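Local coordinates for ankyrin-repeat protein (Cryptosporidium parvum, PDB 2W4S) that probably binds RNA through this all-helical domain, which belongs to the RNA-binding family of the snRNA and snoRNA export adaptor PHAX, at residues Y42-A45 with M46-E49. Numbering follows the deposited sequence.
Sequences YENA and MKVE
One face of the Y42 ring carries the thioether end of M46, one helical turn further along. The methyl CE of M46 lies 3.7 Å from the ring centroid and 24° off its normal, a CH-pi contact displaced toward the rim, where CE comes within 3.4 Å of Y42 CE2. SD of M46 sits more obliquely, 4.1 Å from the same centroid, and passes 3.5 Å from Y42 OH. The torsions account for the approach: CG of Y42 stands anti to the backbone N (chi1 168°), and the methionine chain, extended at chi2, bends at chi3 (-59°) to turn its methyl over the ring. At the phenol end, Y42 OH is hydrogen-bonded to Y42 OH of the second subunit. One residue further on, the carboxylate of E43 meets the extended side chain of K47: OE2 of E43 lies 3.3 Å from CE of K47 but 3.7 Å from NZ, a long salt bridge. OE2 is also hydrogen-bonded to OG1 of T16 of the second subunit. Backbone i to i+4 hydrogen bonds, from M46 N to Y42 O (2.9 Å) through to E49 N to A45 O (3.0 Å), carry the helix through the segment. A45, M46 and E49 lean on helix 65-78, E49 is salt-bridged to R62, and Y42 rests against helix 6-18 of its own chain. Y42 and M46 also pack on M46 and Y42 of the second subunit, so the pair lies at the interface between the two chains. Within helix 24-50 of this PHAX-type RNA-binding domain, Y42 and M46 form a Met-aromatic contact at i, i+4 spacing.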
ATOM      1  N   TYR C  42       3.667  -6.696   1.414  1.00 33.43           N
ATOM      2  CA  TYR C  42       2.533  -6.180   0.641  1.00 32.33           C
ATOM      3  C   TYR C  42       3.049  -5.690  -0.701  1.00 32.21           C
ATOM      4  O   TYR C  42       2.522  -6.046  -1.759  1.00 30.84           O
ATOM      5  CB  TYR C  42       1.819  -5.075   1.426  1.00 30.93           C
ATOM      6  CG  TYR C  42       0.821  -4.288   0.621  1.00 29.78           C
ATOM      7  CD1 TYR C  42      -0.184  -4.931  -0.071  1.00 28.48           C
ATOM      8  CD2 TYR C  42       0.882  -2.899   0.558  1.00 28.95           C
ATOM      9  CE1 TYR C  42      -1.086  -4.234  -0.820  1.00 28.82           C
ATOM     10  CE2 TYR C  42      -0.047  -2.164  -0.202  1.00 28.58           C
ATOM     11  CZ  TYR C  42      -1.023  -2.847  -0.883  1.00 28.49           C
ATOM     12  OH  TYR C  42      -1.959  -2.195  -1.621  1.00 27.44           O
ATOM     13  N   GLU C  43       4.137  -4.926  -0.635  1.00 33.15           N
ATOM     14  CA  GLU C  43       4.831  -4.453  -1.821  1.00 34.12           C
ATOM     15  C   GLU C  43       5.277  -5.575  -2.738  1.00 34.19           C
ATOM     16  O   GLU C  43       5.075  -5.487  -3.970  1.00 34.41           O
ATOM     17  CB  GLU C  43       6.050  -3.627  -1.453  1.00 34.63           C
ATOM     18  CG  GLU C  43       6.731  -3.139  -2.695  1.00 38.72           C
ATOM     19  CD  GLU C  43       8.111  -2.603  -2.455  1.00 45.36           C
ATOM     20  OE1 GLU C  43       8.719  -2.900  -1.389  1.00 47.58           O
ATOM     21  OE2 GLU C  43       8.585  -1.872  -3.360  1.00 47.32           O
ATOM     22  N   ASN C  44       5.891  -6.610  -2.149  1.00 34.13           N
ATOM     23  CA  ASN C  44       6.399  -7.749  -2.907  1.00 34.06           C
ATOM     24  C   ASN C  44       5.295  -8.502  -3.590  1.00 33.59           C
ATOM     25  O   ASN C  44       5.466  -8.931  -4.720  1.00 34.01           O
ATOM     26  CB  ASN C  44       7.227  -8.680  -2.028  1.00 35.12           C
ATOM     27  CG  ASN C  44       8.592  -8.097  -1.691  1.00 37.57           C
ATOM     28  OD1 ASN C  44       9.196  -7.394  -2.506  1.00 42.79           O
ATOM     29  ND2 ASN C  44       9.073  -8.351  -0.471  1.00 39.30           N
ATOM     30  N   ALA C  45       4.159  -8.639  -2.903  1.00 33.31           N
ATOM     31  CA  ALA C  45       2.937  -9.242  -3.460  1.00 33.24           C
ATOM     32  C   ALA C  45       2.456  -8.429  -4.634  1.00 33.23           C
ATOM     33  O   ALA C  45       2.023  -8.992  -5.644  1.00 33.22           O
ATOM     34  CB  ALA C  45       1.833  -9.329  -2.414  1.00 32.56           C
ATOM     35  N   MET C  46       2.527  -7.100  -4.496  1.00 33.89           N
ATOM     36  CA  MET C  46       2.177  -6.183  -5.603  1.00 33.77           C
ATOM     37  C   MET C  46       3.117  -6.330  -6.786  1.00 33.83           C
ATOM     38  O   MET C  46       2.653  -6.312  -7.914  1.00 33.95           O
ATOM     39  CB  MET C  46       2.099  -4.729  -5.138  1.00 33.50           C
ATOM     40  CG  MET C  46       0.761  -4.344  -4.486  1.00 34.02           C
ATOM     41  SD  MET C  46       0.531  -2.576  -4.097  1.00 33.69           S
ATOM     42  CE  MET C  46       1.931  -2.257  -2.988  1.00 32.84           C
ATOM     43  N   LYS C  47       4.421  -6.508  -6.536  1.00 34.62           N
ATOM     44  CA  LYS C  47       5.417  -6.671  -7.638  1.00 35.36           C
ATOM     45  C   LYS C  47       5.159  -7.922  -8.443  1.00 35.64           C
ATOM     46  O   LYS C  47       5.189  -7.894  -9.693  1.00 36.44           O
ATOM     47  CB  LYS C  47       6.853  -6.711  -7.128  1.00 35.44           C
ATOM     48  CG  LYS C  47       7.319  -5.392  -6.608  1.00 35.90           C
ATOM     49  CD  LYS C  47       8.783  -5.382  -6.304  1.00 39.54           C
ATOM     50  CE  LYS C  47       9.138  -3.984  -5.801  1.00 41.80           C
ATOM     51  NZ  LYS C  47      10.598  -3.727  -5.805  1.00 43.00           N
ATOM     52  N   VAL C  48       4.875  -8.997  -7.715  1.00 35.34           N
ATOM     53  CA  VAL C  48       4.435 -10.256  -8.295  1.00 35.41           C
ATOM     54  C   VAL C  48       3.164 -10.068  -9.119  1.00 35.63           C
ATOM     55  O   VAL C  48       3.063 -10.600 -10.230  1.00 36.02           O
ATOM     56  CB  VAL C  48       4.209 -11.373  -7.204  1.00 35.37           C
ATOM     57  CG1 VAL C  48       3.638 -12.615  -7.843  1.00 34.39           C
ATOM     58  CG2 VAL C  48       5.500 -11.720  -6.503  1.00 34.78           C
ATOM     59  N   GLU C  49       2.188  -9.331  -8.583  1.00 35.81           N
ATOM     60  CA  GLU C  49       0.988  -9.055  -9.353  1.00 35.84           C
ATOM     61  C   GLU C  49       1.338  -8.249 -10.608  1.00 35.64           C
ATOM     62  O   GLU C  49       0.835  -8.566 -11.686  1.00 35.50           O
ATOM     63  CB  GLU C  49      -0.096  -8.398  -8.507  1.00 35.97           C
ATOM     64  CG  GLU C  49      -0.696  -9.354  -7.450  1.00 37.65           C
ATOM     65  CD  GLU C  49      -1.539 -10.473  -8.071  1.00 40.13           C
ATOM     66  OE1 GLU C  49      -2.701 -10.216  -8.477  1.00 42.08           O
ATOM     67  OE2 GLU C  49      -1.041 -11.616  -8.157  1.00 40.71           O
TER